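UPF0098 protein CT_736 (Chlamydia trachomatis, PDB 3N08) is of unknown function but belongs to the phosphatidylethanolamine-binding protein family, which includes the eukaryotic Raf kinase inhibitor protein, and may bind an anionic ligand, as relatives do. Local coordinates at residues B[36-41]-B[140-145]; B[42-47]-B[114-119]; B[63-68]-B[97-102]; B[88-93]-B[126-131]. All blocks are in the same frame, centred on the assembly; numbering follows the deposited sequence.

Contact 1: residues B[36-41]-B[140-145]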
loop_
_atom_site.group_PDB
_atom_site.type_symbol
_atom_site.label_atom_id
_atom_site.label_comp_id
_atom_site.label_asym_id
_atom_site.label_seq_id
_atom_site.Cartn_x
_atom_site.Cartn_y
_atom_site.Cartn_z
ATOM N N ASP B 36 7.384 -4.359 -1.607
ATOM C CA ASP B 36 6.496 -5.358 -2.188
ATOM C C ASP B 36 6.361 -5.154 -3.703
ATOM O O ASP B 36 5.302 -5.334 -4.287
ATOM C CB ASP B 36 5.112 -5.375 -1.507
ATOM C CG ASP B 36 5.187 -5.640 -0.024
ATOM O OD1 ASP B 36 6.113 -6.356 0.402
ATOM O OD2 ASP B 36 4.295 -5.168 0.714
ATOM N N VAL B 37 7.454 -4.771 -4.344
ATOM C CA VAL B 37 7.456 -4.600 -5.788
ATOM C C VAL B 37 7.394 -5.987 -6.447
ATOM O O VAL B 37 8.148 -6.876 -6.063
ATOM C CB VAL B 37 8.735 -3.832 -6.266
ATOM C CG1 VAL B 37 8.770 -3.717 -7.772
ATOM C CG2 VAL B 37 8.826 -2.458 -5.611
ATOM N N PRO B 38 6.503 -6.166 -7.423
ATOM C CA PRO B 38 6.400 -7.481 -8.072
ATOM C C PRO B 38 7.744 -7.944 -8.632
ATOM O O PRO B 38 8.490 -7.145 -9.188
ATOM C CB PRO B 38 5.416 -7.237 -9.220
ATOM C CG PRO B 38 4.753 -5.950 -8.954
ATOM C CD PRO B 38 5.516 -5.190 -7.918
ATOM N N ARG B 39 8.035 -9.237 -8.515
ATOM C CA ARG B 39 9.318 -9.767 -8.982
ATOM C C ARG B 39 9.516 -9.551 -10.485
ATOM O O ARG B 39 10.648 -9.385 -10.940
ATOM C CB ARG B 39 9.436 -11.256 -8.640
ATOM C CG ARG B 39 10.775 -11.870 -8.998
ATOM N N GLU B 40 8.419 -9.511 -11.237
ATOM C CA GLU B 40 8.471 -9.317 -12.690
ATOM C C GLU B 40 8.798 -7.883 -13.120
ATOM O O GLU B 40 9.060 -7.621 -14.287
ATOM C CB GLU B 40 7.133 -9.732 -13.306
ATOM C CG GLU B 40 6.880 -11.239 -13.256
ATOM C CD GLU B 40 8.078 -12.051 -13.732
ATOM O OE1 GLU B 40 8.370 -12.032 -14.950
ATOM O OE2 GLU B 40 8.733 -12.705 -12.886
ATOM N N ALA B 41 8.759 -6.951 -12.182
ATOM C CA ALA B 41 9.085 -5.577 -12.510
ATOM C C ALA B 41 10.529 -5.433 -12.982
ATOM O O ALA B 41 11.454 -5.997 -12.386
ATOM C CB ALA B 41 8.837 -4.673 -11.290
ATOM N N ILE B 140 2.402 -1.468 -17.428
ATOM C CA ILE B 140 2.173 -1.272 -15.976
ATOM C C ILE B 140 1.618 -2.534 -15.331
ATOM O O ILE B 140 0.526 -3.012 -15.682
ATOM C CB ILE B 140 1.192 -0.118 -15.685
ATOM C CG1 ILE B 140 1.686 1.174 -16.321
ATOM C CG2 ILE B 140 1.018 0.081 -14.200
ATOM C CD1 ILE B 140 0.697 2.315 -16.202
ATOM N N ILE B 141 2.350 -3.074 -14.363
ATOM C CA ILE B 141 1.915 -4.287 -13.702
ATOM C C ILE B 141 1.381 -4.043 -12.303
ATOM O O ILE B 141 0.637 -4.875 -11.783
ATOM C CB ILE B 141 3.002 -5.385 -13.744
ATOM C CG1 ILE B 141 4.256 -4.997 -12.970
ATOM C CG2 ILE B 141 3.306 -5.758 -15.206
ATOM C CD1 ILE B 141 5.335 -6.097 -13.001
ATOM N N ALA B 142 1.698 -2.901 -11.710
ATOM C CA ALA B 142 1.162 -2.551 -10.390
ATOM C C ALA B 142 1.325 -1.069 -10.168
ATOM O O ALA B 142 2.195 -0.438 -10.775
ATOM C CB ALA B 142 1.902 -3.321 -9.296
ATOM N N THR B 143 0.525 -0.537 -9.255
ATOM C CA THR B 143 0.638 0.850 -8.882
ATOM C C THR B 143 0.527 0.956 -7.367
ATOM O O THR B 143 0.093 0.003 -6.698
ATOM C CB THR B 143 -0.450 1.675 -9.593
ATOM O OG1 THR B 143 -0.183 3.082 -9.498
ATOM C CG2 THR B 143 -1.820 1.340 -9.025
ATOM N N ALA B 144 0.967 2.088 -6.844
ATOM C CA ALA B 144 0.777 2.436 -5.451
ATOM C C ALA B 144 0.659 3.946 -5.327
ATOM O O ALA B 144 1.044 4.688 -6.233
ATOM C CB ALA B 144 1.907 1.905 -4.602
ATOM N N GLU B 145 0.103 4.408 -4.219
ATOM C CA GLU B 145 -0.190 5.829 -4.055
ATOM C C GLU B 145 0.084 6.252 -2.624
ATOM O O GLU B 145 -0.260 5.531 -1.689
ATOM C CB GLU B 145 -1.661 6.095 -4.374
ATOM C CG GLU B 145 -2.173 7.512 -4.075
ATOM C CD GLU B 145 -3.690 7.661 -4.325
ATOM O OE1 GLU B 145 -4.175 7.275 -5.414
ATOM O OE2 GLU B 145 -4.385 8.158 -3.431
#

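Contact 2: residues B[42-47]-B[114-119]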
loop_
_atom_site.group_PDB
_atom_site.type_symbol
_atom_site.label_atom_id
_atom_site.label_comp_id
_atom_site.label_asym_id
_atom_site.label_seq_id
_atom_site.Cartn_x
_atom_site.Cartn_y
_atom_site.Cartn_z
ATOM N N LYS B 42 10.712 -4.697 -14.064
ATOM C CA LYS B 42 12.061 -4.324 -14.506
ATOM C C LYS B 42 12.434 -2.871 -14.219
ATOM O O LYS B 42 13.598 -2.509 -14.272
ATOM C CB LYS B 42 12.241 -4.601 -16.001
ATOM C CG LYS B 42 12.123 -6.077 -16.331
ATOM C CD LYS B 42 12.500 -6.384 -17.763
ATOM C CE LYS B 42 12.199 -7.833 -18.121
ATOM N NZ LYS B 42 12.603 -8.169 -19.504
ATOM N N SER B 43 11.438 -2.049 -13.885
ATOM C CA SER B 43 11.706 -0.663 -13.531
ATOM C C SER B 43 10.539 -0.110 -12.741
ATOM O O SER B 43 9.440 -0.685 -12.756
ATOM C CB SER B 43 11.933 0.187 -14.789
ATOM O OG SER B 43 10.748 0.335 -15.568
ATOM N N LEU B 44 10.806 1.018 -12.089
ATOM C CA LEU B 44 9.790 1.792 -11.379
ATOM C C LEU B 44 9.731 3.211 -11.909
ATOM O O LEU B 44 10.717 3.776 -12.372
ATOM C CB LEU B 44 10.098 1.845 -9.878
ATOM C CG LEU B 44 10.009 0.543 -9.076
ATOM C CD1 LEU B 44 10.609 0.697 -7.676
ATOM C CD2 LEU B 44 8.550 0.099 -8.992
ATOM N N VAL B 45 8.542 3.780 -11.788
ATOM C CA VAL B 45 8.240 5.157 -12.147
ATOM C C VAL B 45 7.595 5.864 -10.962
ATOM O O VAL B 45 6.771 5.263 -10.255
ATOM C CB VAL B 45 7.252 5.191 -13.321
ATOM C CG1 VAL B 45 6.846 6.619 -13.669
ATOM C CG2 VAL B 45 7.844 4.450 -14.520
ATOM N N LEU B 46 7.955 7.126 -10.764
ATOM C CA LEU B 46 7.345 7.989 -9.746
ATOM C C LEU B 46 6.832 9.274 -10.382
ATOM O O LEU B 46 7.567 9.927 -11.111
ATOM C CB LEU B 46 8.388 8.287 -8.670
ATOM C CG LEU B 46 7.938 9.269 -7.584
ATOM C CD1 LEU B 46 6.907 8.692 -6.676
ATOM C CD2 LEU B 46 9.106 9.791 -6.766
ATOM N N ILE B 47 5.572 9.623 -10.113
ATOM C CA ILE B 47 5.007 10.896 -10.566
ATOM C C ILE B 47 4.400 11.572 -9.338
ATOM O O ILE B 47 3.588 10.969 -8.651
ATOM C CB ILE B 47 3.953 10.708 -11.663
ATOM C CG1 ILE B 47 4.563 10.012 -12.869
ATOM C CG2 ILE B 47 3.326 12.061 -12.051
ATOM C CD1 ILE B 47 3.564 9.657 -13.951
ATOM N N ALA B 114 3.382 5.609 -7.696
ATOM C CA ALA B 114 4.411 4.703 -8.150
ATOM C C ALA B 114 3.812 3.698 -9.125
ATOM O O ALA B 114 2.673 3.226 -8.956
ATOM C CB ALA B 114 5.040 3.970 -6.979
ATOM N N TYR B 115 4.589 3.349 -10.133
ATOM C CA TYR B 115 4.202 2.367 -11.131
ATOM C C TYR B 115 5.348 1.379 -11.290
ATOM O O TYR B 115 6.467 1.789 -11.517
ATOM C CB TYR B 115 3.923 3.043 -12.493
ATOM C CG TYR B 115 2.974 4.220 -12.437
ATOM C CD1 TYR B 115 3.438 5.476 -12.098
ATOM C CD2 TYR B 115 1.631 4.091 -12.739
ATOM C CE1 TYR B 115 2.592 6.571 -12.053
ATOM C CE2 TYR B 115 0.778 5.205 -12.694
ATOM C CZ TYR B 115 1.278 6.429 -12.351
ATOM O OH TYR B 115 0.459 7.547 -12.304
ATOM N N ALA B 116 5.038 0.086 -11.242
ATOM C CA ALA B 116 6.000 -0.953 -11.585
ATOM C C ALA B 116 5.736 -1.362 -13.024
ATOM O O ALA B 116 4.595 -1.666 -13.396
ATOM C CB ALA B 116 5.843 -2.166 -10.666
ATOM N N LEU B 117 6.795 -1.375 -13.826
ATOM C CA LEU B 117 6.709 -1.765 -15.240
ATOM C C LEU B 117 7.446 -3.072 -15.496
ATOM O O LEU B 117 8.441 -3.369 -14.823
ATOM C CB LEU B 117 7.335 -0.697 -16.136
ATOM C CG LEU B 117 6.968 0.760 -15.940
ATOM C CD1 LEU B 117 7.596 1.574 -17.067
ATOM C CD2 LEU B 117 5.473 0.944 -15.936
ATOM N N ASP B 118 6.989 -3.823 -16.493
ATOM C CA ASP B 118 7.699 -5.033 -16.913
ATOM C C ASP B 118 8.707 -4.790 -18.040
ATOM O O ASP B 118 9.116 -5.735 -18.729
ATOM C CB ASP B 118 6.700 -6.108 -17.325
ATOM C CG ASP B 118 5.820 -5.673 -18.480
ATOM O OD1 ASP B 118 6.074 -4.645 -19.145
ATOM O OD2 ASP B 118 4.862 -6.429 -18.776
ATOM N N VAL B 119 9.110 -3.542 -18.220
ATOM C CA VAL B 119 10.111 -3.174 -19.193
ATOM C C VAL B 119 10.925 -2.019 -18.616
ATOM O O VAL B 119 10.500 -1.354 -17.650
ATOM C CB VAL B 119 9.509 -2.699 -20.542
ATOM C CG1 VAL B 119 8.639 -3.791 -21.189
ATOM C CG2 VAL B 119 8.736 -1.397 -20.387
#

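Contact 3: residues B[63-68]-B[97-102]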
loop_
_atom_site.group_PDB
_atom_site.type_symbol
_atom_site.label_atom_id
_atom_site.label_comp_id
_atom_site.label_asym_id
_atom_site.label_seq_id
_atom_site.Cartn_x
_atom_site.Cartn_y
_atom_site.Cartn_z
ATOM N N TRP B 63 -0.582 20.382 -11.355
ATOM C CA TRP B 63 0.827 20.757 -11.449
ATOM C C TRP B 63 1.735 19.577 -11.080
ATOM O O TRP B 63 1.605 19.014 -9.980
ATOM C CB TRP B 63 1.104 21.935 -10.523
ATOM C CG TRP B 63 2.359 22.673 -10.864
ATOM C CD1 TRP B 63 3.631 22.373 -10.485
ATOM C CD2 TRP B 63 2.431 23.859 -11.646
ATOM N NE1 TRP B 63 4.511 23.299 -11.024
ATOM C CE2 TRP B 63 3.785 24.231 -11.722
ATOM C CE3 TRP B 63 1.472 24.649 -12.288
ATOM C CZ2 TRP B 63 4.208 25.352 -12.429
ATOM C CZ3 TRP B 63 1.890 25.753 -12.988
ATOM C CH2 TRP B 63 3.250 26.102 -13.049
ATOM N N ILE B 64 2.611 19.199 -11.997
ATOM C CA ILE B 64 3.534 18.085 -11.769
ATOM C C ILE B 64 4.773 18.606 -11.065
ATOM O O ILE B 64 5.448 19.536 -11.556
ATOM C CB ILE B 64 3.941 17.428 -13.107
ATOM C CG1 ILE B 64 2.730 16.920 -13.887
ATOM C CG2 ILE B 64 4.947 16.320 -12.841
ATOM C CD1 ILE B 64 1.698 16.191 -13.103
ATOM N N HIS B 65 5.031 18.046 -9.898
ATOM C CA HIS B 65 6.158 18.437 -9.078
ATOM C C HIS B 65 7.414 17.583 -9.265
ATOM O O HIS B 65 8.489 18.037 -8.944
ATOM C CB HIS B 65 5.746 18.475 -7.589
ATOM C CG HIS B 65 4.947 19.685 -7.238
ATOM N ND1 HIS B 65 5.489 20.765 -6.579
ATOM C CD2 HIS B 65 3.690 20.054 -7.577
ATOM C CE1 HIS B 65 4.586 21.722 -6.466
ATOM N NE2 HIS B 65 3.485 21.315 -7.066
ATOM N N TRP B 66 7.270 16.354 -9.743
ATOM C CA TRP B 66 8.423 15.471 -9.894
ATOM C C TRP B 66 8.059 14.318 -10.807
ATOM O O TRP B 66 7.009 13.699 -10.630
ATOM C CB TRP B 66 8.853 14.922 -8.528
ATOM C CG TRP B 66 10.293 14.487 -8.404
ATOM C CD1 TRP B 66 11.306 14.708 -9.281
ATOM C CD2 TRP B 66 10.861 13.792 -7.286
ATOM N NE1 TRP B 66 12.487 14.169 -8.775
ATOM C CE2 TRP B 66 12.233 13.610 -7.555
ATOM C CE3 TRP B 66 10.336 13.302 -6.089
ATOM C CZ2 TRP B 66 13.097 12.942 -6.661
ATOM C CZ3 TRP B 66 11.194 12.653 -5.198
ATOM C CH2 TRP B 66 12.555 12.480 -5.492
ATOM N N ILE B 67 8.969 13.991 -11.721
ATOM C CA ILE B 67 8.909 12.788 -12.512
ATOM C C ILE B 67 10.250 12.073 -12.417
ATOM O O ILE B 67 11.310 12.668 -12.691
ATOM C CB ILE B 67 8.636 13.133 -13.986
ATOM C CG1 ILE B 67 7.219 13.700 -14.138
ATOM C CG2 ILE B 67 8.844 11.906 -14.882
ATOM C CD1 ILE B 67 6.845 14.054 -15.570
ATOM N N VAL B 68 10.168 10.782 -12.125
ATOM C CA VAL B 68 11.345 9.916 -12.144
ATOM C C VAL B 68 10.947 8.617 -12.829
ATOM O O VAL B 68 9.922 8.045 -12.517
ATOM C CB VAL B 68 11.854 9.580 -10.732
ATOM C CG1 VAL B 68 13.115 8.734 -10.802
ATOM C CG2 VAL B 68 12.125 10.848 -9.942
ATOM N N GLY B 97 13.482 17.685 -12.584
ATOM C CA GLY B 97 13.611 17.357 -11.177
ATOM C C GLY B 97 12.529 17.884 -10.256
ATOM O O GLY B 97 11.477 18.326 -10.694
ATOM N N TYR B 98 12.822 17.851 -8.962
ATOM C CA TYR B 98 11.859 18.112 -7.913
ATOM C C TYR B 98 11.615 19.570 -7.707
ATOM O O TYR B 98 12.552 20.369 -7.605
ATOM C CB TYR B 98 12.373 17.501 -6.609
ATOM C CG TYR B 98 11.522 17.716 -5.372
ATOM C CD1 TYR B 98 10.356 16.994 -5.182
ATOM C CD2 TYR B 98 11.889 18.627 -4.392
ATOM C CE1 TYR B 98 9.580 17.158 -4.049
ATOM C CE2 TYR B 98 11.110 18.800 -3.250
ATOM C CZ TYR B 98 9.971 18.051 -3.077
ATOM O OH TYR B 98 9.190 18.189 -1.963
ATOM N N CYS B 99 10.334 19.877 -7.576
ATOM C CA CYS B 99 9.813 21.195 -7.241
ATOM C C CYS B 99 9.096 21.072 -5.909
ATOM O O CYS B 99 8.160 20.300 -5.804
ATOM C CB CYS B 99 8.801 21.618 -8.309
ATOM S SG CYS B 99 8.094 23.252 -8.105
ATOM N N PRO B 100 9.525 21.807 -4.875
ATOM C CA PRO B 100 8.848 21.601 -3.596
ATOM C C PRO B 100 7.443 22.192 -3.554
ATOM O O PRO B 100 7.147 23.180 -4.233
ATOM C CB PRO B 100 9.741 22.343 -2.590
ATOM C CG PRO B 100 10.404 23.356 -3.374
ATOM C CD PRO B 100 10.636 22.760 -4.756
ATOM N N PRO B 101 6.575 21.623 -2.722
ATOM C CA PRO B 101 5.321 22.313 -2.401
ATOM C C PRO B 101 5.550 23.756 -1.989
ATOM O O PRO B 101 6.431 24.047 -1.184
ATOM C CB PRO B 101 4.789 21.501 -1.218
ATOM C CG PRO B 101 5.300 20.111 -1.489
ATOM C CD PRO B 101 6.701 20.335 -2.017
ATOM N N CYS B 102 4.733 24.661 -2.526
ATOM C CA CYS B 102 4.756 26.056 -2.102
ATOM C C CYS B 102 3.368 26.640 -2.361
ATOM O O CYS B 102 3.188 27.544 -3.173
ATOM C CB CYS B 102 5.881 26.807 -2.812
ATOM S SG CYS B 102 6.389 28.324 -1.946
HETATM O O HOH W 1 10.554 16.285 -12.405
#

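Contact 4: residues B[88-93]-B[126-131]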
loop_
_atom_site.group_PDB
_atom_site.type_symbol
_atom_site.label_atom_id
_atom_site.label_comp_id
_atom_site.label_asym_id
_atom_site.label_seq_id
_atom_site.Cartn_x
_atom_site.Cartn_y
_atom_site.Cartn_z
ATOM N N GLN B 88 15.285 11.673 -14.532
ATOM C CA GLN B 88 14.296 12.656 -14.091
ATOM C C GLN B 88 13.678 13.359 -15.277
ATOM O O GLN B 88 14.343 13.695 -16.264
ATOM C CB GLN B 88 14.900 13.630 -13.086
ATOM C CG GLN B 88 15.309 12.906 -11.804
ATOM C CD GLN B 88 15.848 13.820 -10.723
ATOM O OE1 GLN B 88 15.094 14.509 -10.043
ATOM N NE2 GLN B 88 17.162 13.807 -10.537
ATOM N N GLY B 89 12.368 13.541 -15.197
ATOM C CA GLY B 89 11.610 14.200 -16.243
ATOM C C GLY B 89 11.343 15.640 -15.874
ATOM O O GLY B 89 11.905 16.167 -14.904
ATOM N N LEU B 90 10.488 16.276 -16.665
ATOM C CA LEU B 90 10.177 17.676 -16.488
ATOM C C LEU B 90 8.987 17.886 -15.607
ATOM O O LEU B 90 7.971 17.219 -15.748
ATOM C CB LEU B 90 9.891 18.311 -17.840
ATOM C CG LEU B 90 11.047 18.247 -18.833
ATOM C CD1 LEU B 90 10.608 18.920 -20.125
ATOM C CD2 LEU B 90 12.326 18.877 -18.306
ATOM N N ASN B 91 9.108 18.833 -14.692
ATOM C CA ASN B 91 7.974 19.265 -13.913
ATOM C C ASN B 91 7.191 20.314 -14.715
ATOM O O ASN B 91 7.564 20.666 -15.829
ATOM C CB ASN B 91 8.442 19.756 -12.544
ATOM C CG ASN B 91 9.374 20.943 -12.640
ATOM O OD1 ASN B 91 9.145 21.865 -13.430
ATOM N ND2 ASN B 91 10.433 20.942 -11.823
ATOM N N THR B 92 6.102 20.820 -14.163
ATOM C CA THR B 92 5.214 21.703 -14.935
ATOM C C THR B 92 5.838 23.073 -15.144
ATOM O O THR B 92 5.435 23.821 -16.054
ATOM C CB THR B 92 3.823 21.759 -14.273
ATOM O OG1 THR B 92 3.248 20.463 -14.348
ATOM C CG2 THR B 92 2.911 22.760 -14.985
ATOM N N ALA B 93 6.812 23.429 -14.325
ATOM C CA ALA B 93 7.574 24.640 -14.580
ATOM C C ALA B 93 8.486 24.505 -15.801
ATOM O O ALA B 93 9.090 25.487 -16.232
ATOM C CB ALA B 93 8.375 25.014 -13.357
ATOM N N GLY B 126 14.282 15.118 -20.922
ATOM C CA GLY B 126 13.200 16.049 -21.221
ATOM C C GLY B 126 11.811 15.436 -21.261
ATOM O O GLY B 126 10.926 15.976 -21.919
ATOM N N VAL B 127 11.598 14.319 -20.578
ATOM C CA VAL B 127 10.321 13.614 -20.649
ATOM C C VAL B 127 9.222 14.303 -19.830
ATOM O O VAL B 127 9.397 14.579 -18.648
ATOM C CB VAL B 127 10.485 12.141 -20.174
ATOM C CG1 VAL B 127 9.126 11.455 -20.012
ATOM C CG2 VAL B 127 11.370 11.392 -21.167
ATOM N N THR B 128 8.101 14.585 -20.473
ATOM C CA THR B 128 6.942 15.143 -19.788
ATOM C C THR B 128 6.017 14.024 -19.291
ATOM O O THR B 128 6.109 12.880 -19.730
ATOM C CB THR B 128 6.106 16.013 -20.734
ATOM O OG1 THR B 128 5.580 15.188 -21.783
ATOM C CG2 THR B 128 6.936 17.151 -21.335
ATOM N N LYS B 129 5.100 14.360 -18.391
ATOM C CA LYS B 129 4.134 13.381 -17.933
ATOM C C LYS B 129 3.371 12.726 -19.091
ATOM O O LYS B 129 3.211 11.512 -19.114
ATOM C CB LYS B 129 3.144 14.023 -16.960
ATOM C CG LYS B 129 2.074 13.029 -16.497
ATOM C CD LYS B 129 1.115 13.599 -15.480
ATOM C CE LYS B 129 -0.028 12.638 -15.192
ATOM N NZ LYS B 129 -1.113 13.331 -14.453
ATOM N N GLU B 130 2.886 13.530 -20.034
ATOM C CA GLU B 130 2.143 12.982 -21.158
ATOM C C GLU B 130 2.969 11.945 -21.922
ATOM O O GLU B 130 2.475 10.870 -22.245
ATOM C CB GLU B 130 1.676 14.095 -22.096
ATOM C CG GLU B 130 0.882 13.595 -23.291
ATOM C CD GLU B 130 0.353 14.723 -24.168
ATOM O OE1 GLU B 130 0.963 15.814 -24.184
ATOM O OE2 GLU B 130 -0.679 14.518 -24.842
ATOM N N GLN B 131 4.228 12.268 -22.204
ATOM C CA GLN B 131 5.112 11.345 -22.932
ATOM C C GLN B 131 5.395 10.061 -22.137
ATOM O O GLN B 131 5.434 8.951 -22.679
ATOM C CB GLN B 131 6.433 12.039 -23.243
ATOM C CG GLN B 131 6.314 13.143 -24.277
ATOM C CD GLN B 131 7.590 13.954 -24.397
ATOM O OE1 GLN B 131 8.389 14.020 -23.477
ATOM N NE2 GLN B 131 7.783 14.566 -25.556
HETATM O O HOH W 2 13.567 12.728 -18.983
HETATM O O HOH W 3 5.511 16.928 -17.045
#

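Contact 1: residues B[36-41]-B[140-145]
Ile141, near the start of strand 140-150, pushes the terminal methyl of its side chain into the turn Pro38-Ala41 of the loop 36-41. Its first torsion sets CG1 between the backbone N and the carbonyl carbon (chi1 64°), and the extended second torsion carries CD1 on into the turn. There CD1 meets the backbone of Ala41, 3.6 Å from Ala41 N, and touches three side chains around it: Pro38 CB lies 3.9 Å from Ile141 CD1, while Glu40 CB and Ala41 CB are each 4.1 Å from that methyl. The Pro38 ring and the isoleucine branch run past one another in opposite directions. Next in the strand, Ala142 adds its methyl against the proline, with Ala142 CB 3.9 Å from Pro38 CG. Ile141 and Ala142 can both turn toward the loop because they form a classic beta bulge opposite Ala116. At Thr143 the strand leaves the loop behind; Thr143 N bonds to Asp137 OD1 of the second subunit.

The turn is type I, closed by its own bond from Ala41 N to Pro38 O (3.0 Å). The amide beside the methyl of Ile141 is therefore already satisfied, and apolar carbon can lie next to it without leaving a donor stranded. No hydrogen bond joins 36-41 to 140-145; between them this small surface contact is apolar packing, the end of one isoleucine branch and one alanine methyl against the proline and backbone of a type I turn, with little directional constraint.

Contact 2: residues B[42-47]-B[114-119]
Two neighbouring antiparallel strands of the large mixed sheet, 43-50 and 108-117, pair here, and a classic beta bulge opens the ladder where Lys42 and Ser43 both face Leu117. Leu117 O takes Lys42 N at 2.7 Å and, weakly, Ser43 N at 3.4 Å. The return bond, Leu117 N to Ser43 O, is 2.9 Å long and almost straight at the hydrogen (177°). Two residues further on, Val45 and Tyr115 exchange both backbone bonds.

Ser43 OG donates to Val119 O at 2.7 Å, in the carbonyl plane. Its first torsion (chi1 68°) turns the hydroxyl toward the segment beyond the end of the strand. On the same face, Val45 CG2 rests 3.8 Å from Leu117 CD1, and its other methyl, CG1, meets CD1 of the Tyr115 ring. Ile47 CD1 reaches CE1 of that ring at 3.8 Å, whereas Val45 O lies at the ring edge, near its plane. Leu132 and Met136 of helix 129-136 pack over this face. On the opposite face Leu44 CD2 leans on Ala116 CB, and Met4 packs against both residues.

The chemistry divides along the ladder: regular paired amides and apolar side chains fix the register in its middle, while at the bulge one carbonyl takes a strong and a weak donor, and the serine hydroxyl carries the pairing on to Val119, past the end of strand 108-117.

Contact 3: residues B[63-68]-B[97-102]
One backbone bond, Cys99 N to His65 O at 2.9 Å, draws the irregular segment 97-102 against strand 63-71 at a classic bulge, where His65 and Trp66 both face Val48. The histidine side chain grips the same residue again: His65 ND1 donates to Cys99 O at 2.8 Å. The acceptor lies in the plane of the imidazole, yet the donor stands well above the carbonyl plane (52°), away from the usual lone-pair directions. The in-plane ND1 bond helps set the ring's rotation, and Pro100 O also meets its edge.

Trp66 lies under Tyr98. Tyr98 CB sits 3.9 Å from the centroid of the five-membered ring, almost on its normal, in a CH-pi contact. The tyrosine ring then turns its edge to the face of the six-membered ring (planes at 72°), an edge-to-face pair. Val68 CG2 touches the opposite face of the indole, toward its rim. A water between the backbones accepts from Ile67 N (2.9 Å) and donates to Gly97 O (2.8 Å).

Beyond the pair, Gln88 receives the indole N-H, Tyr98 OH bonds to Tyr21 O, and Cys102 is disulfide-linked to Cys23. His65 meets the Tyr110 ring edge-to-face. Strand 63-71 runs between strands 43-50 and 87-88; Trp66 packs on Leu46 and Val48, while Ile64 and Ile67 lean on helix 129-136.

Contact 4: residues B[88-93]-B[126-131]
Leu90 meets the backbone of Gly126 and Val127, and these three residues carry most of the contact between the loop 88-93 and the approach to helix 129-136. Leu90 N gives a nearly straight hydrogen bond to Val127 O at 2.8 Å, the single direct one between the segments; the donor stands 30° from the carbonyl plane. The leucine side chain then folds over Gly126, the residue before Val127. With CG anti to the carbonyl carbon (chi1 -60°), Leu90 CD1 comes to 3.5 Å from Gly126 O, and Leu90 CG lies 3.8 Å from Gly126 C. Gly126 adopts a positive phi, a backbone shape suited to glycine, and offers this bare peptide surface.

Val127 takes part through its main chain. Its carbonyl oxygen is also 3.3 Å from Gly89 CA, a close approach that no side chain on Gly89 obstructs. Waters stand to either side of the direct bond along the chain: one donates to Gln88 O and accepts from Val127 N, and another donates to Leu90 O (2.8 Å) and accepts from Lys129 N (2.9 Å). The segments thus meet through a short row of direct and water-mediated links. Thr128 and Gln131 close a capping box, each side chain accepting from the other's backbone N, and so define the helix start.

Around it, Gly89 bonds by its backbone to Ile67 and Gly97, and Thr92 to Ile64. Val127 packs on Tyr69 of strand 63-71, while Lys129 crosses that strand's Ile64 and Ile67 to a salt bridge with Glu49 on strand 43-50.

In the fold
From the N terminus, contact 1 opens first, at 36-41, and closes last, at 140-145, so its loop encloses the other three contacts. Contact 2 closes a shorter loop within it, from 42-47 to 114-119, and contact 3, from 63-68 to 97-102, lies within that of contact 2. Contact 4 starts at 88-93, inside both of those loops, and ends at 126-131, beyond them, so it crosses contacts 2 and 3. Strands 140-150, 108-117, 43-50 and 63-71 follow one another across the sheet, linking contacts 1, 2 and 3 by backbone bonds. Contact 4 joins this framework at strand 63-71, bringing in the start of helix 129-136.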